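Local coordinates for protein cytochrome (Paracoccus pantotrophus, PDB 2XTS) that forms the haem c-carrying subunit of the sulfane dehydrogenase SoxCD, this chain being its N-terminal portion with a cytochrome c domain that probably accepts electrons from sulfur oxidation, at residues 90-93 with 94-98; 103-106 with 107-111. All coordinates share one frame; numbering follows the deposited sequence.

Overall arrangement
Contact 1 (90-93 with 94-98) is buried and covers the end of helix 86-96 and the turn beyond it, against the haem and the neighbouring sulfite dehydrogenase chain. Contact 2 (103-106 with 107-111) follows in the chain, where the loop passes into helix 107-120; it is partly buried and carries a calcium ion on its outer side. Contact 1 adds haem packing and a sulfur-iron bond to ordinary helical hydrogen bonds; contact 2 relies on side-chain capping bonds and metal-bound waters. Their centres lie about 8 Å apart and the two meet directly: His-94 ND1 and Thr-110 OG1, 3.0 Å apart, probably share a hydrogen bond, while Val-93 packs on Leu-105, which itself reaches the haem.

Contact 1 (90-93 with 94-98); sequences YDYV and HRSMP. With HEC (heme c), chain U.
Tyr-92 and Met-97 meet beside the haem, where the phenol oxygen OH of Tyr-92 lies 3.4 Å from the methyl CE of Met-97. Followed outward, Met-97 keeps to the porphyrin throughout. Its CB lies 3.6 Å from NB of the haem, and CG passes above NA and NB. SD then binds the iron at 2.3 Å, opposite His-50 as the other axial ligand. Beyond the sulfur, CE settles 3.3 Å from ND and also packs against CZ of the Tyr-92 ring. The chain bends at chi2 (-75°) and again at chi3, which carries the methyl on across the macrocycle to the ND side and Tyr-92.

Two neighbours touch the Tyr-92 ring in different ways: CB of Ser-96 sits over one face, a CH-pi contact offset toward the rim, while haem C1A lies in plane at the edge and CE2 comes within 3.4 Å of C2A. Farther back, the rings of Tyr-90 and His-94 run side by side with planes 23° apart, slid until they barely overlap. The amides of His-94, Arg-95 and Ser-96 donate to the carbonyl oxygens four residues earlier, and Met-97 N reaches Val-93 O from above the carbonyl plane at 3.2 Å. A cis peptide then leads into Pro-98, whose CA packs on the haem. Such a turn, bringing a methionine to the iron after a helix, is characteristic of the distal side of class I cytochromes c.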
loop_
_atom_site.group_PDB
_atom_site.type_symbol
_atom_site.label_atom_id
_atom_site.label_comp_id
_atom_site.label_asym_id
_atom_site.label_seq_id
_atom_site.Cartn_x
_atom_site.Cartn_y
_atom_site.Cartn_z
ATOM N N TYR D 90 -12.726 -5.782 38.947
ATOM C CA TYR D 90 -11.486 -5.478 39.599
ATOM C C TYR D 90 -10.400 -5.178 38.584
ATOM O O TYR D 90 -9.678 -4.182 38.660
ATOM C CB TYR D 90 -11.080 -6.670 40.507
ATOM C CG TYR D 90 -9.850 -6.345 41.307
ATOM C CD1 TYR D 90 -8.597 -6.334 40.706
ATOM C CD2 TYR D 90 -9.937 -6.016 42.660
ATOM C CE1 TYR D 90 -7.455 -5.991 41.426
ATOM C CE2 TYR D 90 -8.801 -5.684 43.380
ATOM C CZ TYR D 90 -7.574 -5.655 42.754
ATOM O OH TYR D 90 -6.449 -5.338 43.472
ATOM N N ASP D 91 -10.237 -6.109 37.665
ATOM C CA ASP D 91 -9.135 -6.044 36.723
ATOM C C ASP D 91 -9.185 -4.810 35.839
ATOM O O ASP D 91 -8.199 -4.110 35.708
ATOM C CB ASP D 91 -9.183 -7.359 35.927
ATOM C CG ASP D 91 -8.015 -7.580 34.995
ATOM O OD1 ASP D 91 -7.125 -6.718 34.885
ATOM O OD2 ASP D 91 -8.022 -8.660 34.358
ATOM N N TYR D 92 -10.331 -4.575 35.224
ATOM C CA TYR D 92 -10.476 -3.464 34.324
ATOM C C TYR D 92 -10.269 -2.138 35.078
ATOM O O TYR D 92 -9.590 -1.233 34.586
ATOM C CB TYR D 92 -11.851 -3.495 33.645
ATOM C CG TYR D 92 -12.076 -2.354 32.676
ATOM C CD1 TYR D 92 -11.419 -2.313 31.431
ATOM C CD2 TYR D 92 -12.871 -1.270 33.007
ATOM C CE1 TYR D 92 -11.614 -1.251 30.552
ATOM C CE2 TYR D 92 -13.056 -0.244 32.114
ATOM C CZ TYR D 92 -12.422 -0.232 30.892
ATOM O OH TYR D 92 -12.668 0.818 30.047
ATOM N N VAL D 93 -10.895 -1.993 36.247
ATOM C CA VAL D 93 -10.739 -0.759 37.014
ATOM C C VAL D 93 -9.268 -0.527 37.349
ATOM O O VAL D 93 -8.736 0.569 37.191
ATOM C CB VAL D 93 -11.627 -0.767 38.281
ATOM C CG1 VAL D 93 -11.227 0.349 39.223
ATOM C CG2 VAL D 93 -13.104 -0.656 37.910
ATOM N N HIS D 94 -8.621 -1.569 37.855
ATOM C CA HIS D 94 -7.234 -1.455 38.276
ATOM C C HIS D 94 -6.308 -1.042 37.127
ATOM O O HIS D 94 -5.388 -0.247 37.314
ATOM C CB HIS D 94 -6.788 -2.801 38.875
ATOM C CG HIS D 94 -5.474 -2.761 39.580
ATOM N ND1 HIS D 94 -5.324 -2.205 40.830
ATOM C CD2 HIS D 94 -4.261 -3.249 39.234
ATOM C CE1 HIS D 94 -4.066 -2.329 41.218
ATOM N NE2 HIS D 94 -3.400 -2.950 40.265
ATOM N N ARG D 95 -6.544 -1.617 35.953
ATOM C CA ARG D 95 -5.661 -1.451 34.796
ATOM C C ARG D 95 -5.926 -0.224 33.959
ATOM O O ARG D 95 -5.002 0.294 33.357
ATOM C CB ARG D 95 -5.757 -2.709 33.918
ATOM C CG ARG D 95 -4.895 -2.704 32.658
ATOM C CD ARG D 95 -3.402 -2.647 32.896
ATOM N NE ARG D 95 -2.659 -2.780 31.651
ATOM C CZ ARG D 95 -2.517 -1.803 30.767
ATOM N NH1 ARG D 95 -3.049 -0.623 31.006
ATOM N NH2 ARG D 95 -1.847 -2.009 29.639
ATOM N N SER D 96 -7.179 0.232 33.936
ATOM C CA SER D 96 -7.644 1.119 32.876
ATOM C C SER D 96 -8.497 2.314 33.297
ATOM O O SER D 96 -8.831 3.147 32.450
ATOM C CB SER D 96 -8.382 0.310 31.799
ATOM O OG SER D 96 -7.507 -0.635 31.202
ATOM N N MET D 97 -8.819 2.438 34.573
ATOM C CA MET D 97 -9.515 3.611 35.081
ATOM C C MET D 97 -8.684 4.232 36.199
ATOM O O MET D 97 -7.808 3.582 36.748
ATOM C CB MET D 97 -10.932 3.235 35.553
ATOM C CG MET D 97 -11.857 2.833 34.441
ATOM S SD MET D 97 -12.437 4.263 33.475
ATOM C CE MET D 97 -12.108 3.682 31.787
ATOM N N PRO D 98 -8.937 5.501 36.530
ATOM C CA PRO D 98 -9.791 6.438 35.814
ATOM C C PRO D 98 -9.346 6.752 34.382
ATOM O O PRO D 98 -8.164 6.744 34.081
ATOM C CB PRO D 98 -9.712 7.725 36.660
ATOM C CG PRO D 98 -8.987 7.399 37.859
ATOM C CD PRO D 98 -8.239 6.120 37.663
HETATM FE FE HEC U . -14.680 4.800 33.890
HETATM C CHA HEC U . -15.598 2.646 31.429
HETATM C CHB HEC U . -15.073 2.363 36.190
HETATM C CHC HEC U . -13.409 6.852 36.238
HETATM C CHD HEC U . -14.875 7.371 31.731
HETATM N NA HEC U . -15.226 2.895 33.820
HETATM C C1A HEC U . -15.645 2.190 32.711
HETATM C C2A HEC U . -16.090 0.856 33.112
HETATM C C3A HEC U . -15.949 0.774 34.445
HETATM C C4A HEC U . -15.399 2.050 34.893
HETATM C CMA HEC U . -16.244 -0.431 35.355
HETATM C CAA HEC U . -16.633 -0.218 32.139
HETATM C CBA HEC U . -18.123 -0.017 31.853
HETATM C CGA HEC U . -18.727 -1.074 30.981
HETATM O O1A HEC U . -18.023 -1.629 30.148
HETATM O O2A HEC U . -19.944 -1.300 31.185
HETATM N NB HEC U . -14.278 4.615 35.818
HETATM C C1B HEC U . -14.481 3.522 36.607
HETATM C C2B HEC U . -13.862 3.778 37.897
HETATM C C3B HEC U . -13.415 5.018 37.910
HETATM C C4B HEC U . -13.641 5.567 36.607
HETATM C CMB HEC U . -13.999 2.767 39.069
HETATM C CAB HEC U . -12.679 5.732 39.050
HETATM C CBB HEC U . -11.467 4.885 39.512
HETATM N NC HEC U . -14.221 6.747 33.981
HETATM C C1C HEC U . -13.731 7.444 35.060
HETATM C C2C HEC U . -13.581 8.826 34.712
HETATM C C3C HEC U . -14.043 8.957 33.471
HETATM C C4C HEC U . -14.450 7.657 32.994
HETATM C CMC HEC U . -13.101 9.936 35.680
HETATM C CAC HEC U . -14.209 10.218 32.630
HETATM C CBC HEC U . -13.110 11.216 32.440
HETATM N ND HEC U . -15.118 4.974 31.953
HETATM C C1D HEC U . -15.055 6.126 31.202
HETATM C C2D HEC U . -15.254 5.869 29.817
HETATM C C3D HEC U . -15.452 4.426 29.736
HETATM C C4D HEC U . -15.398 3.944 31.069
HETATM C CMD HEC U . -15.230 6.808 28.621
HETATM C CAD HEC U . -15.667 3.634 28.458
HETATM C CBD HEC U . -14.308 3.188 27.916
HETATM C CGD HEC U . -14.408 2.401 26.651
HETATM O O1D HEC U . -15.520 1.986 26.263
HETATM O O2D HEC U . -13.335 2.064 26.098
#

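Contact 2 (103-106 with 107-111); sequences QTLS and VDDTY. With CA (calcium ion), chain X.
Ser-106 and Asp-109 form a capping box at the start of helix 107-120, each side chain accepting from the other's backbone amide. Asp-109 N donates to Ser-106 OG over 2.9 Å, almost straight at 162°. The serine hydroxyl is placed for this by chi1 of 70°, which sets OG between its own backbone N and carbonyl carbon, facing into the first turn. In return Ser-106 N donates to Asp-109 OD2 at 3.0 Å, meeting the oxygen from above the carboxylate plane.

The tight side of the turn faces inward. There Leu-105 lays its CB 3.6 Å from Thr-110 OG1, while CD2 packs at 4.0 Å against CB of Asp-109. The leucine also touches Val-93 of helix 86-96 and the haem, so the residue before the cap ties this turn to the cytochrome core.

The other side is hydrated and holds a calcium ion. The metal takes the carbonyl oxygen of Thr-104 at 2.2 Å and three waters, and two of these waters donate to Asp-109 OD2, the shorter bond being 2.6 Å. Asp-109 is thus a second-shell residue, and OD2 is gripped by three donors, two of them waters that the metal probably polarises. An alanine in place of Asp-109 would be likely to leave Ser-106 N and the two calcium waters without their common acceptor, with just the backbone-amide-to-Ser-106 OG half of the capping box remaining and the waters less firmly placed. Back on the tight side, Ser-106 O accepts twice, from Thr-110 N and from Thr-110 OG1 (2.9 Å), the two donors arriving from opposite faces of its carbonyl plane.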
loop_
_atom_site.group_PDB
_atom_site.type_symbol
_atom_site.label_atom_id
_atom_site.label_comp_id
_atom_site.label_asym_id
_atom_site.label_seq_id
_atom_site.Cartn_x
_atom_site.Cartn_y
_atom_site.Cartn_z
ATOM N N GLN D 103 -4.181 3.371 36.138
ATOM C CA GLN D 103 -3.159 2.702 36.952
ATOM C C GLN D 103 -2.700 3.564 38.126
ATOM O O GLN D 103 -1.531 3.516 38.511
ATOM C CB GLN D 103 -1.943 2.232 36.146
ATOM C CG GLN D 103 -2.314 1.328 34.989
ATOM C CD GLN D 103 -1.116 0.601 34.453
ATOM O OE1 GLN D 103 -0.596 0.879 33.356
ATOM N NE2 GLN D 103 -0.653 -0.331 35.223
ATOM N N THR D 104 -3.623 4.341 38.680
ATOM C CA THR D 104 -3.335 5.159 39.856
ATOM C C THR D 104 -3.995 4.602 41.134
ATOM O O THR D 104 -3.869 5.203 42.187
ATOM C CB THR D 104 -3.780 6.608 39.604
ATOM O OG1 THR D 104 -5.132 6.593 39.141
ATOM C CG2 THR D 104 -2.865 7.298 38.600
ATOM N N LEU D 105 -4.684 3.470 41.040
ATOM C CA LEU D 105 -5.342 2.850 42.187
ATOM C C LEU D 105 -4.494 1.742 42.783
ATOM O O LEU D 105 -3.921 0.926 42.059
ATOM C CB LEU D 105 -6.657 2.225 41.742
ATOM C CG LEU D 105 -7.683 3.222 41.207
ATOM C CD1 LEU D 105 -8.839 2.480 40.588
ATOM C CD2 LEU D 105 -8.155 4.131 42.326
ATOM N N SER D 106 -4.410 1.715 44.115
ATOM C CA SER D 106 -3.783 0.609 44.799
ATOM C C SER D 106 -4.662 -0.632 44.775
ATOM O O SER D 106 -5.841 -0.581 44.414
ATOM C CB SER D 106 -3.483 0.969 46.236
ATOM O OG SER D 106 -4.682 1.066 46.978
ATOM N N VAL D 107 -4.085 -1.755 45.195
ATOM C CA VAL D 107 -4.842 -2.980 45.345
ATOM C C VAL D 107 -6.020 -2.776 46.308
ATOM O O VAL D 107 -7.138 -3.171 46.014
ATOM C CB VAL D 107 -3.928 -4.156 45.794
ATOM C CG1 VAL D 107 -4.734 -5.331 46.340
ATOM C CG2 VAL D 107 -3.009 -4.588 44.636
ATOM N N ASP D 108 -5.766 -2.181 47.471
ATOM C CA ASP D 108 -6.824 -1.938 48.439
ATOM C C ASP D 108 -7.872 -0.979 47.899
ATOM O O ASP D 108 -9.069 -1.185 48.097
ATOM C CB ASP D 108 -6.254 -1.397 49.745
ATOM C CG ASP D 108 -5.587 -2.469 50.603
ATOM O OD1 ASP D 108 -5.710 -3.680 50.311
ATOM O OD2 ASP D 108 -4.971 -2.059 51.611
ATOM N N ASP D 109 -7.432 0.062 47.212
ATOM C CA ASP D 109 -8.356 1.009 46.596
ATOM C C ASP D 109 -9.306 0.291 45.632
ATOM O O ASP D 109 -10.490 0.601 45.546
ATOM C CB ASP D 109 -7.633 2.050 45.730
ATOM C CG ASP D 109 -6.822 3.055 46.495
ATOM O OD1 ASP D 109 -7.002 3.215 47.726
ATOM O OD2 ASP D 109 -5.967 3.699 45.826
ATOM N N THR D 110 -8.757 -0.657 44.877
ATOM C CA THR D 110 -9.544 -1.368 43.869
ATOM C C THR D 110 -10.548 -2.303 44.514
ATOM O O THR D 110 -11.690 -2.400 44.097
ATOM C CB THR D 110 -8.631 -2.081 42.846
ATOM O OG1 THR D 110 -7.692 -1.144 42.296
ATOM C CG2 THR D 110 -9.454 -2.658 41.705
ATOM N N TYR D 111 -10.149 -2.973 45.579
ATOM C CA TYR D 111 -11.132 -3.756 46.342
ATOM C C TYR D 111 -12.258 -2.893 46.880
ATOM O O TYR D 111 -13.424 -3.266 46.819
ATOM C CB TYR D 111 -10.497 -4.525 47.505
ATOM C CG TYR D 111 -9.764 -5.793 47.116
ATOM C CD1 TYR D 111 -10.430 -6.861 46.513
ATOM C CD2 TYR D 111 -8.400 -5.918 47.333
ATOM C CE1 TYR D 111 -9.744 -8.027 46.179
ATOM C CE2 TYR D 111 -7.710 -7.060 46.988
ATOM C CZ TYR D 111 -8.383 -8.108 46.409
ATOM O OH TYR D 111 -7.685 -9.241 46.064
HETATM CA CA CA X . -3.581 6.539 43.925
HETATM O O HOH W 1 -6.016 6.093 44.410
HETATM O O HOH W 2 -3.609 4.826 45.897
HETATM O O HOH W 3 -2.090 7.946 42.723
#